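Local coordinates for protein pyridoxamine 5-phosphate-dependent dehydrase (PDB 3B8X) that catalyses the pyridoxal phosphate-dependent removal of the C3'-hydroxyl from GDP-4-keto-6-deoxy-D-mannose, a step in making the L-colitose of the bacterial O-antigen, at residues Asp161-Lys173 with Gln295-Ser307. The protein carries 1 engineered substitution. Sequence-based numbering, arbitrary orientation.
Sequences DNCESMGATFNNK and QQETGESSWFGFS. With G4M ([(2R,3S,4R,5R)-5-(2-amino-6-oxo-1,6-dihydro-9H-purin-9-yl)-3,4-dihydroxytetrahydrofuran-2-yl]methyl (2R,3S,4S,5S,6R)-3,4-dihydroxy-5-[({3-hydroxy-2-methyl-5-[(phosphonooxy)methyl]pyridin-4-yl}methyl)amino]-6-methyltetrahydro-2H-pyran-2-yl dihydrogen diphosphate), chain O.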
loop_
_atom_site.group_PDB
_atom_site.type_symbol
_atom_site.label_atom_id
_atom_site.label_comp_id
_atom_site.label_asym_id
_atom_site.label_seq_id
_atom_site.Cartn_x
_atom_site.Cartn_y
_atom_site.Cartn_z
ATOM N N ASP B 161 4.487 5.536 -16.613
ATOM C CA ASP B 161 3.873 5.926 -15.361
ATOM C C ASP B 161 2.894 6.968 -15.936
ATOM O O ASP B 161 3.332 8.003 -16.424
ATOM C CB ASP B 161 4.887 6.569 -14.391
ATOM C CG ASP B 161 4.190 7.275 -13.196
ATOM O OD1 ASP B 161 2.985 7.560 -13.368
ATOM O OD2 ASP B 161 4.827 7.528 -12.118
ATOM N N ASN B 162 1.613 6.620 -16.019
ATOM C CA ASN B 162 0.605 7.521 -16.532
ATOM C C ASN B 162 -0.316 8.149 -15.473
ATOM O O ASN B 162 -1.425 8.576 -15.772
ATOM C CB ASN B 162 -0.295 6.853 -17.572
ATOM C CG ASN B 162 -0.873 7.882 -18.596
ATOM O OD1 ASN B 162 -0.171 8.779 -19.073
ATOM N ND2 ASN B 162 -2.145 7.737 -18.933
ATOM N N CYS B 163 0.224 8.356 -14.289
ATOM C CA CYS B 163 -0.556 8.913 -13.221
ATOM C C CYS B 163 -0.931 10.384 -13.393
ATOM O O CYS B 163 -1.831 10.847 -12.683
ATOM C CB CYS B 163 0.167 8.637 -11.887
ATOM S SG CYS B 163 0.191 6.874 -11.415
ATOM N N GLU B 164 -0.280 11.120 -14.300
ATOM C CA GLU B 164 -0.621 12.530 -14.464
ATOM C C GLU B 164 -1.287 12.757 -15.788
ATOM O O GLU B 164 -1.706 13.877 -16.070
ATOM C CB GLU B 164 0.601 13.461 -14.372
ATOM C CG GLU B 164 1.383 13.259 -13.075
ATOM C CD GLU B 164 2.636 14.105 -12.964
ATOM O OE1 GLU B 164 2.898 14.935 -13.858
ATOM O OE2 GLU B 164 3.391 13.915 -11.980
ATOM N N SER B 165 -1.368 11.714 -16.612
ATOM C CA SER B 165 -1.924 11.901 -17.942
ATOM C C SER B 165 -3.063 10.991 -18.359
ATOM O O SER B 165 -3.152 10.615 -19.527
ATOM C CB SER B 165 -0.829 11.939 -19.024
ATOM O OG SER B 165 0.255 12.747 -18.574
ATOM N N MET B 166 -3.967 10.681 -17.430
ATOM C CA MET B 166 -5.134 9.906 -17.809
ATOM C C MET B 166 -5.848 10.665 -18.934
ATOM O O MET B 166 -5.960 11.879 -18.890
ATOM C CB MET B 166 -6.100 9.784 -16.637
ATOM C CG MET B 166 -7.292 8.944 -17.015
ATOM S SD MET B 166 -8.413 8.659 -15.636
ATOM C CE MET B 166 -7.612 7.482 -14.655
ATOM N N GLY B 167 -6.327 9.972 -19.958
ATOM C CA GLY B 167 -7.021 10.686 -21.025
ATOM C C GLY B 167 -6.169 11.306 -22.144
ATOM O O GLY B 167 -6.704 11.857 -23.117
ATOM N N ALA B 168 -4.858 11.277 -22.013
ATOM C CA ALA B 168 -4.041 11.815 -23.084
ATOM C C ALA B 168 -4.031 10.768 -24.186
ATOM O O ALA B 168 -4.157 9.582 -23.913
ATOM C CB ALA B 168 -2.623 12.046 -22.601
ATOM N N THR B 169 -3.803 11.205 -25.426
ATOM C CA THR B 169 -3.673 10.269 -26.545
ATOM C C THR B 169 -2.506 10.689 -27.444
ATOM O O THR B 169 -2.140 11.870 -27.496
ATOM C CB THR B 169 -4.920 10.269 -27.389
ATOM O OG1 THR B 169 -5.068 11.575 -27.988
ATOM C CG2 THR B 169 -6.132 10.013 -26.500
ATOM N N PHE B 170 -1.884 9.715 -28.100
ATOM C CA PHE B 170 -0.800 9.996 -29.038
ATOM C C PHE B 170 -1.008 9.088 -30.230
ATOM O O PHE B 170 -1.061 7.865 -30.114
ATOM C CB PHE B 170 0.596 9.840 -28.423
ATOM C CG PHE B 170 1.705 9.956 -29.432
ATOM C CD1 PHE B 170 2.146 11.215 -29.858
ATOM C CD2 PHE B 170 2.301 8.818 -29.970
ATOM C CE1 PHE B 170 3.165 11.337 -30.816
ATOM C CE2 PHE B 170 3.326 8.919 -30.928
ATOM C CZ PHE B 170 3.764 10.185 -31.355
ATOM N N ASN B 171 -1.268 9.710 -31.368
ATOM C CA ASN B 171 -1.584 8.925 -32.551
ATOM C C ASN B 171 -2.833 8.041 -32.326
ATOM O O ASN B 171 -2.832 6.877 -32.697
ATOM C CB ASN B 171 -0.379 8.054 -32.959
ATOM C CG ASN B 171 0.720 8.845 -33.685
ATOM O OD1 ASN B 171 0.681 10.078 -33.761
ATOM N ND2 ASN B 171 1.713 8.130 -34.206
ATOM N N ASN B 172 -3.914 8.585 -31.767
ATOM C CA ASN B 172 -5.131 7.790 -31.566
ATOM C C ASN B 172 -4.989 6.639 -30.555
ATOM O O ASN B 172 -5.905 5.824 -30.391
ATOM C CB ASN B 172 -5.611 7.235 -32.912
ATOM C CG ASN B 172 -6.823 7.963 -33.449
ATOM O OD1 ASN B 172 -7.877 7.358 -33.659
ATOM N ND2 ASN B 172 -6.678 9.266 -33.688
ATOM N N LYS B 173 -3.837 6.550 -29.897
ATOM C CA LYS B 173 -3.608 5.502 -28.897
ATOM C C LYS B 173 -3.618 6.158 -27.504
ATOM O O LYS B 173 -2.968 7.180 -27.296
ATOM C CB LYS B 173 -2.252 4.848 -29.150
ATOM C CG LYS B 173 -1.970 3.702 -28.231
ATOM C CD LYS B 173 -1.023 2.706 -28.855
ATOM C CE LYS B 173 -0.812 1.518 -27.907
ATOM N NZ LYS B 173 -2.112 0.773 -27.747
ATOM N N GLN B 295 4.033 24.836 -21.466
ATOM C CA GLN B 295 4.373 23.497 -21.930
ATOM C C GLN B 295 4.042 23.325 -23.429
ATOM O O GLN B 295 2.981 23.750 -23.898
ATOM C CB GLN B 295 3.654 22.413 -21.079
ATOM C CG GLN B 295 3.984 20.915 -21.364
ATOM C CD GLN B 295 3.370 19.990 -20.306
ATOM O OE1 GLN B 295 2.338 20.324 -19.720
ATOM N NE2 GLN B 295 4.018 18.855 -20.032
ATOM N N GLN B 296 4.993 22.736 -24.150
ATOM C CA GLN B 296 4.790 22.394 -25.543
ATOM C C GLN B 296 4.102 21.049 -25.573
ATOM O O GLN B 296 4.675 20.051 -25.098
ATOM C CB GLN B 296 6.110 22.212 -26.267
ATOM C CG GLN B 296 5.906 21.658 -27.672
ATOM C CD GLN B 296 7.237 21.408 -28.368
ATOM O OE1 GLN B 296 7.587 20.265 -28.683
ATOM N NE2 GLN B 296 8.019 22.469 -28.543
ATOM N N GLU B 297 2.917 21.029 -26.174
ATOM C CA GLU B 297 2.107 19.829 -26.295
ATOM C C GLU B 297 2.595 18.789 -27.305
ATOM O O GLU B 297 2.917 19.129 -28.442
ATOM C CB GLU B 297 0.687 20.231 -26.719
ATOM C CG GLU B 297 -0.276 19.034 -26.794
ATOM C CD GLU B 297 -1.695 19.484 -26.954
ATOM O OE1 GLU B 297 -1.869 20.571 -27.534
ATOM O OE2 GLU B 297 -2.630 18.803 -26.479
ATOM N N THR B 298 2.560 17.524 -26.897
ATOM C CA THR B 298 2.857 16.378 -27.779
ATOM C C THR B 298 1.507 15.614 -27.910
ATOM O O THR B 298 0.747 15.551 -26.948
ATOM C CB THR B 298 3.954 15.494 -27.140
ATOM O OG1 THR B 298 5.167 16.253 -27.091
ATOM C CG2 THR B 298 4.218 14.240 -27.985
ATOM N N GLY B 299 1.139 15.138 -29.107
ATOM C CA GLY B 299 -0.154 14.451 -29.313
ATOM C C GLY B 299 -1.333 15.277 -28.793
ATOM O O GLY B 299 -1.452 16.477 -29.067
ATOM N N GLU B 300 -2.219 14.633 -28.047
ATOM C CA GLU B 300 -3.338 15.336 -27.429
ATOM C C GLU B 300 -3.237 15.241 -25.902
ATOM O O GLU B 300 -3.521 14.206 -25.310
ATOM C CB GLU B 300 -4.669 14.827 -27.947
ATOM C CG GLU B 300 -4.885 15.250 -29.385
ATOM C CD GLU B 300 -6.301 15.020 -29.860
ATOM O OE1 GLU B 300 -7.206 15.004 -28.996
ATOM O OE2 GLU B 300 -6.505 14.849 -31.087
ATOM N N SER B 301 -2.672 16.271 -25.303
ATOM C CA SER B 301 -2.461 16.281 -23.864
ATOM C C SER B 301 -3.773 16.327 -23.085
ATOM O O SER B 301 -4.785 16.840 -23.566
ATOM C CB SER B 301 -1.586 17.505 -23.536
ATOM O OG SER B 301 -1.421 17.727 -22.154
ATOM N N SER B 302 -3.779 15.770 -21.868
ATOM C CA SER B 302 -4.989 15.846 -21.046
ATOM C C SER B 302 -4.812 16.988 -20.049
ATOM O O SER B 302 -5.659 17.201 -19.185
ATOM C CB SER B 302 -5.353 14.523 -20.334
ATOM O OG SER B 302 -4.258 13.975 -19.595
ATOM N N TRP B 303 -3.722 17.745 -20.179
ATOM C CA TRP B 303 -3.520 18.972 -19.399
ATOM C C TRP B 303 -3.870 18.861 -17.930
ATOM O O TRP B 303 -4.858 19.450 -17.462
ATOM C CB TRP B 303 -4.346 20.120 -20.035
ATOM C CG TRP B 303 -3.843 20.475 -21.418
ATOM C CD1 TRP B 303 -4.343 20.049 -22.628
ATOM C CD2 TRP B 303 -2.666 21.240 -21.723
ATOM N NE1 TRP B 303 -3.555 20.515 -23.666
ATOM C CE2 TRP B 303 -2.514 21.237 -23.136
ATOM C CE3 TRP B 303 -1.728 21.944 -20.934
ATOM C CZ2 TRP B 303 -1.477 21.926 -23.780
ATOM C CZ3 TRP B 303 -0.692 22.659 -21.585
ATOM C CH2 TRP B 303 -0.593 22.648 -22.994
ATOM N N PHE B 304 -3.012 18.204 -17.164
ATOM C CA PHE B 304 -3.282 17.964 -15.756
ATOM C C PHE B 304 -3.279 19.292 -15.008
ATOM O O PHE B 304 -4.075 19.530 -14.086
ATOM C CB PHE B 304 -2.188 17.018 -15.245
ATOM C CG PHE B 304 -2.189 16.827 -13.766
ATOM C CD1 PHE B 304 -2.909 15.779 -13.191
ATOM C CD2 PHE B 304 -1.423 17.664 -12.972
ATOM C CE1 PHE B 304 -2.884 15.582 -11.811
ATOM C CE2 PHE B 304 -1.390 17.521 -11.601
ATOM C CZ PHE B 304 -2.124 16.464 -10.997
ATOM N N GLY B 305 -2.351 20.148 -15.408
ATOM C CA GLY B 305 -2.183 21.478 -14.830
ATOM C C GLY B 305 -1.483 22.364 -15.840
ATOM O O GLY B 305 -1.107 21.908 -16.907
ATOM N N PHE B 306 -1.268 23.616 -15.480
ATOM C CA PHE B 306 -0.622 24.591 -16.349
ATOM C C PHE B 306 0.741 25.018 -15.828
ATOM O O PHE B 306 0.837 25.822 -14.877
ATOM C CB PHE B 306 -1.545 25.815 -16.400
ATOM C CG PHE B 306 -2.831 25.541 -17.099
ATOM C CD1 PHE B 306 -4.051 25.886 -16.518
ATOM C CD2 PHE B 306 -2.813 24.876 -18.328
ATOM C CE1 PHE B 306 -5.242 25.676 -17.215
ATOM C CE2 PHE B 306 -3.993 24.623 -19.034
ATOM C CZ PHE B 306 -5.209 24.989 -18.438
ATOM N N SER B 307 1.802 24.548 -16.490
ATOM C CA SER B 307 3.146 24.864 -16.051
ATOM C C SER B 307 3.634 26.187 -16.627
ATOM O O SER B 307 3.180 26.627 -17.684
ATOM C CB SER B 307 4.107 23.776 -16.548
ATOM O OG SER B 307 4.174 23.808 -17.969
HETATM O OP3 G4M O . -0.905 10.043 -5.581
HETATM P PL G4M O . -0.834 8.564 -6.147
HETATM O OP1 G4M O . -0.139 7.525 -5.111
HETATM O OP2 G4M O . -2.324 8.061 -6.479
HETATM O OP4 G4M O . -0.059 8.588 -7.579
HETATM C C5B G4M O . 1.310 8.726 -7.325
HETATM C C5L G4M O . 1.927 9.296 -8.545
HETATM C C6L G4M O . 2.680 8.472 -9.371
HETATM N N1L G4M O . 3.282 8.979 -10.422
HETATM C C2L G4M O . 3.213 10.250 -10.755
HETATM C C2A G4M O . 3.980 10.769 -11.948
HETATM C C3L G4M O . 2.449 11.152 -10.020
HETATM O O3L G4M O . 2.475 12.455 -10.373
HETATM C C4L G4M O . 1.748 10.646 -8.879
HETATM C C4A G4M O . 0.970 11.476 -8.060
HETATM N N4A G4M O . 0.948 12.756 -8.285
HETATM C C4G G4M O . 0.075 13.573 -7.520
HETATM C C5G G4M O . 0.652 14.951 -7.298
HETATM C C6G G4M O . 1.123 15.558 -8.619
HETATM O O5G G4M O . -0.494 15.678 -6.867
HETATM C C3G G4M O . -0.196 12.973 -6.130
HETATM O O3G G4M O . -1.507 12.421 -6.148
HETATM C C2G G4M O . -0.158 14.102 -5.059
HETATM O O2G G4M O . -0.757 13.686 -3.827
HETATM C C1G G4M O . -0.891 15.328 -5.549
HETATM O O1G G4M O . -0.403 16.407 -4.761
HETATM P P2 G4M O . -1.412 17.550 -4.306
HETATM O O3P G4M O . -2.287 18.049 -5.571
HETATM O O4P G4M O . -0.522 18.831 -3.861
HETATM O OPP G4M O . -2.272 16.830 -3.148
HETATM P P G4M O . -3.186 17.849 -2.305
HETATM O O1P G4M O . -2.507 19.148 -1.622
HETATM O O2P G4M O . -3.701 16.861 -1.167
HETATM O "O5'" G4M O . -4.522 18.136 -3.100
HETATM C "C5'" G4M O . -4.394 19.280 -3.918
HETATM C "C4'" G4M O . -5.584 20.179 -3.624
HETATM O "O4'" G4M O . -6.790 19.367 -3.502
HETATM C "C3'" G4M O . -5.395 20.881 -2.260
HETATM O "O3'" G4M O . -6.038 22.142 -2.364
HETATM C "C2'" G4M O . -6.122 19.941 -1.274
HETATM O "O2'" G4M O . -6.623 20.722 -0.182
HETATM C "C1'" G4M O . -7.284 19.492 -2.149
HETATM N N9 G4M O . -7.843 18.216 -1.690
HETATM C C8 G4M O . -7.205 17.017 -1.704
HETATM N N7 G4M O . -8.044 16.104 -1.257
HETATM C C4 G4M O . -9.127 18.034 -1.239
HETATM C C5 G4M O . -9.265 16.655 -0.954
HETATM C C6 G4M O . -10.531 16.165 -0.472
HETATM O O6 G4M O . -10.743 14.991 -0.210
HETATM N N3 G4M O . -10.157 18.861 -1.038
HETATM C C2 G4M O . -11.307 18.397 -0.575
HETATM N N1 G4M O . -11.516 17.071 -0.291
HETATM N N2 G4M O . -12.332 19.265 -0.363
HETATM O O HOH W 1 -6.394 14.175 -24.689
#
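T169 and E300 form a single antiparallel bridge, a hydrogen-bonded pair joining the first strand of the hairpin 169-174 to the loop before strand 305-310. The hairpin follows strand 157-161 of the large mixed sheet. Strand 305-310 belongs to the four-stranded antiparallel sheet. E300 N gives a nearly straight bond to T169 O (2.8 Å, 172°). T169 N returns one to E300 O, meeting it in the carbonyl plane. The two side chains run alongside each other, with T169 OG1 3.3 Å from E300 CB. G299, at positive phi, passes the edge of the F170 ring, and the methyl CG2 of T298 lies obliquely to that ring. A water lies within hydrogen-bonding distance of both G167 O and E300 O.

S302 points at the turn 165-168. Its OG sits between the backbone N and the carbonyl carbon (chi1 52°), which lets it donate to M166 O at 2.8 Å from above the carbonyl plane. Further along, F304 CB packs 3.3 Å from E164 O, and E164 CB lies over one ring face near the rim. F304 CZ approaches the sugar methyl C6G of G4M.

Segment 161-173 also lines the pocket of G4M, the cofactor–sugar adduct. D161 OD2 lies 2.7 Å from the pyridine nitrogen N1L of G4M. E164 OE2 accepts a hydrogen bond from O3L of G4M, though its very short length is doubtful. L138 N binds E164 OE1. Two main-chain bonds and the S302 OG bond thus join the segments beyond the pocket residues, while F304 meets ligand-binding E164 by packing.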